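Local coordinates for protein type III Pentaketide Synthase (PDB 3EUO) that probably works as an acyltransferase that builds pentaketide chains by repeated condensation of acyl units, as type III polyketide synthases do, at residues 157-168 and 210-218; 200-208 and 327-337. One frame throughout, in Å; residues are numbered along the deposited sequence.

Contact 1 of 2, residues 157-168 and 210-218; sequences CLGHTARGKPAR and LSNGIGEAP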
loop_
_atom_site.group_PDB
_atom_site.type_symbol
_atom_site.label_atom_id
_atom_site.label_comp_id
_atom_site.label_asym_id
_atom_site.label_seq_id
_atom_site.Cartn_x
_atom_site.Cartn_y
_atom_site.Cartn_z
ATOM N N CYS A 157 0.465 16.614 0.956
ATOM C CA CYS A 157 0.995 17.956 1.228
ATOM C C CYS A 157 -0.125 18.992 1.189
ATOM O O CYS A 157 -0.243 19.828 2.086
ATOM C CB CYS A 157 2.068 18.346 0.208
ATOM S SG CYS A 157 3.713 17.720 0.557
ATOM N N LEU A 158 -0.945 18.935 0.147
ATOM C CA LEU A 158 -2.032 19.914 -0.012
ATOM C C LEU A 158 -3.117 19.774 1.068
ATOM O O LEU A 158 -3.802 20.751 1.413
ATOM C CB LEU A 158 -2.612 19.868 -1.432
ATOM C CG LEU A 158 -1.670 20.348 -2.549
ATOM C CD1 LEU A 158 -2.278 20.120 -3.916
ATOM C CD2 LEU A 158 -1.309 21.827 -2.375
ATOM N N GLY A 159 -3.266 18.569 1.615
ATOM C CA GLY A 159 -4.167 18.351 2.752
ATOM C C GLY A 159 -3.723 19.156 3.963
ATOM O O GLY A 159 -4.542 19.757 4.665
ATOM N N HIS A 160 -2.415 19.188 4.196
ATOM C CA HIS A 160 -1.861 19.999 5.275
ATOM C C HIS A 160 -1.938 21.482 4.951
ATOM O O HIS A 160 -2.227 22.294 5.833
ATOM C CB HIS A 160 -0.448 19.549 5.623
ATOM C CG HIS A 160 -0.417 18.510 6.698
ATOM N ND1 HIS A 160 0.552 18.469 7.676
ATOM C CD2 HIS A 160 -1.270 17.493 6.970
ATOM C CE1 HIS A 160 0.305 17.459 8.494
ATOM N NE2 HIS A 160 -0.795 16.852 8.085
ATOM N N THR A 161 -1.708 21.826 3.683
ATOM C CA THR A 161 -1.894 23.203 3.211
ATOM C C THR A 161 -3.301 23.712 3.522
ATOM O O THR A 161 -3.464 24.833 4.018
ATOM C CB THR A 161 -1.600 23.332 1.712
ATOM O OG1 THR A 161 -0.252 22.920 1.468
ATOM C CG2 THR A 161 -1.759 24.771 1.247
ATOM N N ALA A 162 -4.314 22.885 3.261
ATOM C CA ALA A 162 -5.705 23.240 3.578
ATOM C C ALA A 162 -5.882 23.649 5.038
ATOM O O ALA A 162 -6.742 24.478 5.356
ATOM C CB ALA A 162 -6.650 22.089 3.232
ATOM N N ARG A 163 -5.055 23.072 5.910
ATOM C CA ARG A 163 -5.130 23.292 7.357
ATOM C C ARG A 163 -4.064 24.264 7.859
ATOM O O ARG A 163 -3.869 24.415 9.075
ATOM C CB ARG A 163 -5.022 21.954 8.102
ATOM C CG ARG A 163 -6.103 20.953 7.715
ATOM C CD ARG A 163 -6.368 19.921 8.805
ATOM N NE ARG A 163 -5.415 18.821 8.769
ATOM C CZ ARG A 163 -4.742 18.371 9.824
ATOM N NH1 ARG A 163 -4.924 18.919 11.023
ATOM N NH2 ARG A 163 -3.892 17.362 9.681
ATOM N N GLY A 164 -3.375 24.915 6.926
ATOM C CA GLY A 164 -2.281 25.829 7.251
ATOM C C GLY A 164 -1.120 25.209 8.015
ATOM O O GLY A 164 -0.447 25.898 8.785
ATOM N N LYS A 165 -0.868 23.919 7.795
ATOM C CA LYS A 165 0.207 23.202 8.492
ATOM C C LYS A 165 1.379 22.889 7.576
ATOM O O LYS A 165 1.170 22.577 6.394
ATOM C CB LYS A 165 -0.311 21.886 9.088
ATOM C CG LYS A 165 -1.364 22.053 10.173
ATOM C CD LYS A 165 -2.163 20.768 10.375
ATOM C CE LYS A 165 -1.318 19.632 10.955
ATOM N NZ LYS A 165 -0.889 19.892 12.367
ATOM N N PRO A 166 2.613 22.962 8.115
ATOM C CA PRO A 166 3.791 22.529 7.368
ATOM C C PRO A 166 3.713 21.040 7.048
ATOM O O PRO A 166 3.310 20.232 7.895
ATOM C CB PRO A 166 4.948 22.788 8.346
ATOM C CG PRO A 166 4.425 23.815 9.293
ATOM C CD PRO A 166 2.981 23.463 9.455
ATOM N N ALA A 167 4.055 20.691 5.815
ATOM C CA ALA A 167 4.192 19.293 5.439
ATOM C C ALA A 167 5.566 19.086 4.842
ATOM O O ALA A 167 5.998 19.841 3.966
ATOM C CB ALA A 167 3.114 18.887 4.447
ATOM N N ARG A 168 6.251 18.066 5.341
ATOM C CA ARG A 168 7.524 17.621 4.796
ATOM C C ARG A 168 7.419 16.113 4.668
ATOM O O ARG A 168 7.383 15.399 5.680
ATOM C CB ARG A 168 8.679 17.986 5.737
ATOM C CG ARG A 168 8.708 19.463 6.164
ATOM C CD ARG A 168 9.145 20.414 5.029
ATOM N NE ARG A 168 9.274 21.783 5.539
ATOM C CZ ARG A 168 8.289 22.682 5.575
ATOM N NH1 ARG A 168 7.080 22.389 5.114
ATOM N NH2 ARG A 168 8.519 23.885 6.087
ATOM N N LEU A 210 9.325 15.929 -0.364
ATOM C CA LEU A 210 8.355 16.867 -0.932
ATOM C C LEU A 210 7.821 17.753 0.177
ATOM O O LEU A 210 7.268 17.256 1.168
ATOM C CB LEU A 210 7.195 16.148 -1.627
ATOM C CG LEU A 210 6.274 17.034 -2.484
ATOM C CD1 LEU A 210 7.003 17.577 -3.729
ATOM C CD2 LEU A 210 5.020 16.274 -2.900
ATOM N N SER A 211 7.994 19.061 0.007
ATOM C CA SER A 211 7.523 20.048 0.974
ATOM C C SER A 211 6.355 20.844 0.412
ATOM O O SER A 211 6.294 21.082 -0.798
ATOM C CB SER A 211 8.665 21.011 1.327
ATOM O OG SER A 211 8.204 22.043 2.189
ATOM N N ASN A 212 5.449 21.282 1.289
ATOM C CA ASN A 212 4.371 22.193 0.888
ATOM C C ASN A 212 4.701 23.673 1.131
ATOM O O ASN A 212 3.829 24.535 1.015
ATOM C CB ASN A 212 3.044 21.821 1.564
ATOM C CG ASN A 212 3.006 22.200 3.036
ATOM O OD1 ASN A 212 4.029 22.557 3.627
ATOM N ND2 ASN A 212 1.813 22.122 3.639
ATOM N N GLY A 213 5.949 23.949 1.501
ATOM C CA GLY A 213 6.426 25.335 1.618
ATOM C C GLY A 213 5.949 26.115 2.841
ATOM O O GLY A 213 6.477 27.199 3.135
ATOM N N ILE A 214 4.949 25.589 3.546
ATOM C CA ILE A 214 4.458 26.253 4.757
ATOM C C ILE A 214 5.487 26.058 5.863
ATOM O O ILE A 214 5.961 24.943 6.099
ATOM C CB ILE A 214 3.058 25.746 5.189
ATOM C CG1 ILE A 214 2.025 26.047 4.100
ATOM C CG2 ILE A 214 2.620 26.385 6.522
ATOM C CD1 ILE A 214 0.657 25.481 4.386
ATOM N N GLY A 215 5.857 27.156 6.517
ATOM C CA GLY A 215 6.859 27.114 7.568
ATOM C C GLY A 215 8.283 27.182 7.051
ATOM O O GLY A 215 9.228 27.059 7.827
ATOM N N GLU A 216 8.440 27.365 5.741
ATOM C CA GLU A 216 9.759 27.561 5.133
ATOM C C GLU A 216 9.992 29.056 5.026
ATOM O O GLU A 216 9.084 29.802 4.658
ATOM C CB GLU A 216 9.843 26.935 3.733
ATOM C CG GLU A 216 9.450 25.457 3.631
ATOM C CD GLU A 216 10.631 24.500 3.477
ATOM O OE1 GLU A 216 11.635 24.641 4.217
ATOM O OE2 GLU A 216 10.538 23.589 2.614
ATOM N N ALA A 217 11.204 29.485 5.355
ATOM C CA ALA A 217 11.597 30.888 5.246
ATOM C C ALA A 217 11.571 31.358 3.787
ATOM O O ALA A 217 11.810 30.558 2.874
ATOM C CB ALA A 217 12.981 31.088 5.847
ATOM N N PRO A 218 11.264 32.654 3.558
ATOM C CA PRO A 218 11.316 33.204 2.197
ATOM C C PRO A 218 12.689 32.995 1.553
ATOM O O PRO A 218 13.721 33.110 2.230
ATOM C CB PRO A 218 11.047 34.699 2.410
ATOM C CG PRO A 218 10.273 34.763 3.691
ATOM C CD PRO A 218 10.845 33.668 4.545
HETATM O O HOH W 1 1.405 24.288 -0.335
#

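Contact 2 of 2, residues 200-208 and 327-337; sequences LFSDCASAV and HGNSSSATIFS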
loop_
_atom_site.group_PDB
_atom_site.type_symbol
_atom_site.label_atom_id
_atom_site.label_comp_id
_atom_site.label_asym_id
_atom_site.label_seq_id
_atom_site.Cartn_x
_atom_site.Cartn_y
_atom_site.Cartn_z
ATOM N N LEU A 200 16.588 -7.586 -17.201
ATOM C CA LEU A 200 16.246 -6.177 -17.046
ATOM C C LEU A 200 16.381 -5.649 -15.629
ATOM O O LEU A 200 16.927 -4.565 -15.416
ATOM C CB LEU A 200 14.821 -5.924 -17.534
ATOM C CG LEU A 200 14.458 -6.192 -18.994
ATOM C CD1 LEU A 200 12.978 -5.899 -19.159
ATOM C CD2 LEU A 200 15.298 -5.307 -19.910
ATOM N N PHE A 201 15.868 -6.400 -14.662
ATOM C CA PHE A 201 15.625 -5.820 -13.338
ATOM C C PHE A 201 16.812 -5.805 -12.384
ATOM O O PHE A 201 17.618 -6.736 -12.344
ATOM C CB PHE A 201 14.392 -6.455 -12.687
ATOM C CG PHE A 201 13.104 -5.999 -13.297
ATOM C CD1 PHE A 201 12.566 -4.757 -12.962
ATOM C CD2 PHE A 201 12.433 -6.802 -14.219
ATOM C CE1 PHE A 201 11.362 -4.322 -13.529
ATOM C CE2 PHE A 201 11.228 -6.377 -14.797
ATOM C CZ PHE A 201 10.696 -5.137 -14.452
ATOM N N SER A 202 16.885 -4.721 -11.616
ATOM C CA SER A 202 17.971 -4.465 -10.682
ATOM C C SER A 202 17.448 -3.932 -9.339
ATOM O O SER A 202 16.233 -3.730 -9.163
ATOM C CB SER A 202 18.955 -3.465 -11.308
ATOM O OG SER A 202 18.306 -2.233 -11.608
ATOM N N ASP A 203 18.375 -3.681 -8.414
ATOM C CA ASP A 203 18.071 -3.311 -7.032
ATOM C C ASP A 203 18.507 -1.872 -6.767
ATOM O O ASP A 203 19.569 -1.446 -7.230
ATOM C CB ASP A 203 18.797 -4.236 -6.041
ATOM C CG ASP A 203 18.551 -5.712 -6.316
ATOM O OD1 ASP A 203 17.535 -6.048 -6.961
ATOM O OD2 ASP A 203 19.383 -6.538 -5.883
ATOM N N CYS A 204 17.689 -1.139 -6.017
ATOM C CA CYS A 204 17.971 0.261 -5.708
ATOM C C CYS A 204 17.011 0.789 -4.662
ATOM O O CYS A 204 15.899 0.286 -4.515
ATOM C CB CYS A 204 17.830 1.128 -6.967
ATOM S SG CYS A 204 18.333 2.866 -6.766
ATOM N N ALA A 205 17.443 1.823 -3.945
ATOM C CA ALA A 205 16.503 2.624 -3.163
ATOM C C ALA A 205 16.730 4.074 -3.507
ATOM O O ALA A 205 17.859 4.493 -3.739
ATOM C CB ALA A 205 16.678 2.389 -1.675
ATOM N N SER A 206 15.646 4.840 -3.558
ATOM C CA SER A 206 15.745 6.257 -3.852
ATOM C C SER A 206 14.658 6.994 -3.102
ATOM O O SER A 206 13.602 6.433 -2.820
ATOM C CB SER A 206 15.615 6.509 -5.347
ATOM O OG SER A 206 14.383 6.019 -5.833
ATOM N N ALA A 207 14.927 8.253 -2.773
ATOM C CA ALA A 207 13.993 9.041 -1.978
ATOM C C ALA A 207 14.029 10.503 -2.372
ATOM O O ALA A 207 15.046 11.000 -2.858
ATOM C CB ALA A 207 14.305 8.885 -0.490
ATOM N N VAL A 208 12.893 11.172 -2.189
ATOM C CA VAL A 208 12.827 12.625 -2.271
ATOM C C VAL A 208 12.089 13.168 -1.054
ATOM O O VAL A 208 11.311 12.459 -0.409
ATOM C CB VAL A 208 12.162 13.154 -3.581
ATOM C CG1 VAL A 208 12.895 12.624 -4.824
ATOM C CG2 VAL A 208 10.670 12.812 -3.637
ATOM N N HIS A 327 22.821 0.818 -14.604
ATOM C CA HIS A 327 22.184 0.224 -13.416
ATOM C C HIS A 327 21.001 -0.690 -13.709
ATOM O O HIS A 327 20.590 -1.465 -12.840
ATOM C CB HIS A 327 21.745 1.321 -12.439
ATOM C CG HIS A 327 22.864 2.204 -11.986
ATOM N ND1 HIS A 327 23.693 1.874 -10.937
ATOM C CD2 HIS A 327 23.306 3.394 -12.458
ATOM C CE1 HIS A 327 24.590 2.830 -10.770
ATOM N NE2 HIS A 327 24.377 3.763 -11.682
ATOM N N GLY A 328 20.438 -0.599 -14.911
ATOM C CA GLY A 328 19.281 -1.431 -15.252
ATOM C C GLY A 328 17.980 -0.811 -14.766
ATOM O O GLY A 328 17.954 0.337 -14.333
ATOM N N ASN A 329 16.906 -1.592 -14.830
ATOM C CA ASN A 329 15.573 -1.152 -14.420
ATOM C C ASN A 329 15.334 -1.540 -12.959
ATOM O O ASN A 329 15.113 -2.711 -12.653
ATOM C CB ASN A 329 14.524 -1.789 -15.357
ATOM C CG ASN A 329 13.079 -1.515 -14.942
ATOM O OD1 ASN A 329 12.810 -0.926 -13.902
ATOM N ND2 ASN A 329 12.137 -1.974 -15.766
ATOM N N SER A 330 15.374 -0.552 -12.062
ATOM C CA SER A 330 15.202 -0.801 -10.625
ATOM C C SER A 330 13.749 -0.600 -10.190
ATOM O O SER A 330 13.487 -0.207 -9.050
ATOM C CB SER A 330 16.138 0.097 -9.798
ATOM O OG SER A 330 17.492 -0.084 -10.178
ATOM N N SER A 331 12.820 -0.888 -11.106
ATOM C CA SER A 331 11.380 -0.749 -10.865
ATOM C C SER A 331 11.047 0.640 -10.285
ATOM O O SER A 331 11.534 1.648 -10.804
ATOM C CB SER A 331 10.869 -1.917 -10.010
ATOM O OG SER A 331 9.475 -1.835 -9.787
ATOM N N SER A 332 10.263 0.707 -9.209
ATOM C CA SER A 332 9.790 1.995 -8.683
ATOM C C SER A 332 10.896 2.954 -8.221
ATOM O O SER A 332 10.664 4.161 -8.122
ATOM C CB SER A 332 8.803 1.779 -7.527
ATOM O OG SER A 332 9.478 1.297 -6.377
ATOM N N ALA A 333 12.082 2.413 -7.932
ATOM C CA ALA A 333 13.200 3.219 -7.415
ATOM C C ALA A 333 13.958 3.992 -8.500
ATOM O O ALA A 333 14.743 4.895 -8.192
ATOM C CB ALA A 333 14.164 2.339 -6.612
ATOM N N THR A 334 13.722 3.654 -9.764
ATOM C CA THR A 334 14.535 4.215 -10.841
ATOM C C THR A 334 14.239 5.686 -11.111
ATOM O O THR A 334 15.157 6.456 -11.412
ATOM C CB THR A 334 14.383 3.437 -12.163
ATOM O OG1 THR A 334 14.451 2.033 -11.903
ATOM C CG2 THR A 334 15.499 3.816 -13.135
ATOM N N ILE A 335 12.971 6.072 -11.019
ATOM C CA ILE A 335 12.587 7.424 -11.427
ATOM C C ILE A 335 13.250 8.510 -10.581
ATOM O O ILE A 335 13.697 9.519 -11.133
ATOM C CB ILE A 335 11.044 7.633 -11.574
ATOM C CG1 ILE A 335 10.725 8.963 -12.280
ATOM C CG2 ILE A 335 10.332 7.563 -10.225
ATOM C CD1 ILE A 335 11.404 9.142 -13.638
ATOM N N PHE A 336 13.334 8.311 -9.263
ATOM C CA PHE A 336 14.000 9.316 -8.422
ATOM C C PHE A 336 15.504 9.320 -8.686
ATOM O O PHE A 336 16.161 10.360 -8.569
ATOM C CB PHE A 336 13.709 9.122 -6.922
ATOM C CG PHE A 336 12.244 9.268 -6.535
ATOM C CD1 PHE A 336 11.347 9.976 -7.326
ATOM C CD2 PHE A 336 11.786 8.717 -5.333
ATOM C CE1 PHE A 336 10.001 10.104 -6.956
ATOM C CE2 PHE A 336 10.454 8.845 -4.950
ATOM C CZ PHE A 336 9.557 9.539 -5.760
ATOM N N SER A 337 16.039 8.155 -9.050
ATOM C CA SER A 337 17.433 8.025 -9.453
ATOM C C SER A 337 17.706 8.844 -10.716
ATOM O O SER A 337 18.714 9.551 -10.792
ATOM C CB SER A 337 17.794 6.553 -9.667
ATOM O OG SER A 337 19.171 6.405 -9.939
#

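Contact 1 of 2, residues 157-168 and 210-218
Arg168 and Ile214 meet through a two-pronged grip: NH1 and NH2 of the arginine both donate to the carbonyl oxygen of Ile214, the shorter bond being NH2 to O at 2.8 Å. That oxygen lies close to the guanidinium plane. The arginine chain, folded back at chi2 (-72°), brings NH1 round to its neighbour's carbonyl as well, donating to Ala167 O. Glu216 lies over a face of the same guanidinium, its carboxylate plane only 22° away, in a stacked salt bridge; the separation of Arg168 NE and Glu216 OE2 is long, 3.7 Å, and no N-H aims at the oxygen. Ser211 steadies this acid, its OG donating to Glu216 OE2 at 2.8 Å while accepting from Gly213 N in an ST turn.

Asn212 reaches across to the end of helix 145-162 and the residues after it. Its ND2 donates in plane to Lys165 O at 2.9 Å, nearly straight at 166°. OD1 takes Ala167 N and, closing an Asx turn, Ile214 N, from opposite faces of its amide. The backbone joins in, Asn212 N reaching Ala167 O at 3.1 Å, and one water bridges Thr161 OG1 and Asn212 O. Ile214 supplies the greasy part: CD1 rests 3.6 Å from Thr161 CA, and CG2 faces the Pro166 ring.

The helix stops here in a Schellman motif at Gly164, and its outer side packs against the second subunit. Strands 168-175 and 204-211 pair at Arg168 and Ser211, an antiparallel non-hydrogen-bonded pair. Arginine and asparagine thus stitch main chain to main chain at the ends of these two strands, donating to Lys165 O, Ala167 O and Ile214 O where regular secondary structure runs out, while the stacked Glu216 probably balances the arginine's charge.

Contact 2 of 2, residues 200-208 and 327-337
Phe201 and Asn329 form a single backbone bridge: Asn329 N donates to Leu200 O at 3.0 Å, and Ser202 N donates back to Asn329 O. Beyond it, strand 204-208 runs past the start of helix 334-342, with Ser206 nearest Ala333.

The Phe201 ring lies alongside the Asn329 amide, both side chains heading the same way, planes 41° apart and CE1 3.3 Å from ND2. The asparagine's OD1 closes an Asx turn on Ser331 N, while its ND2 donates to the oxidised cysteine, a sulfinoalanine, at position 143. An alanine here would remove both hydrogen bonds of the side-chain amide and would probably leave the 143 side chain without this partner and the turn less firmly fixed. Ser202 OG, set between its own N and carbonyl carbon (chi1 60°), donates to His327 O at 2.7 Å, and Ser330 OG lies equally close to it. Further along, Ser206 OG donates to Ala333 O at 2.6 Å, tying strand 204-211 to segment 327-337. Ser330 CB and Cys204 CB press together at 3.5 Å, and the methyl of Ala333 fits against Cys204. Val208 finishes the row, its CG1 sitting over one face of the Phe336 ring, 4.0 Å from the centroid, in a CH-pi contact.

Buried near the middle of the chain, this is where the N- and C-terminal halves of the thiolase fold meet. With His296 beside Thr334, Asn329 fits the asparagine of the Cys-His-Asn catalytic triad of chalcone synthase relatives.

Strand 204-211 serves both contacts: contact 2 takes its first half, near the middle of the molecule, and contact 1 its far end. Their centres are 28 Å apart, and the segments adjoin in sequence without otherwise touching. Contact 2 is the one at the probable active site, its centre about 4 Å from that of the chain, whereas contact 1 lies about 25 Å out, beside the dimer partner. From Asn212 CG to Asn329 ND2 the span is 32.0 Å, too far for any direct part in catalysis. Contact 1 joins elements of the N-terminal half alone; contact 2 brings the C-terminal half against the same strand.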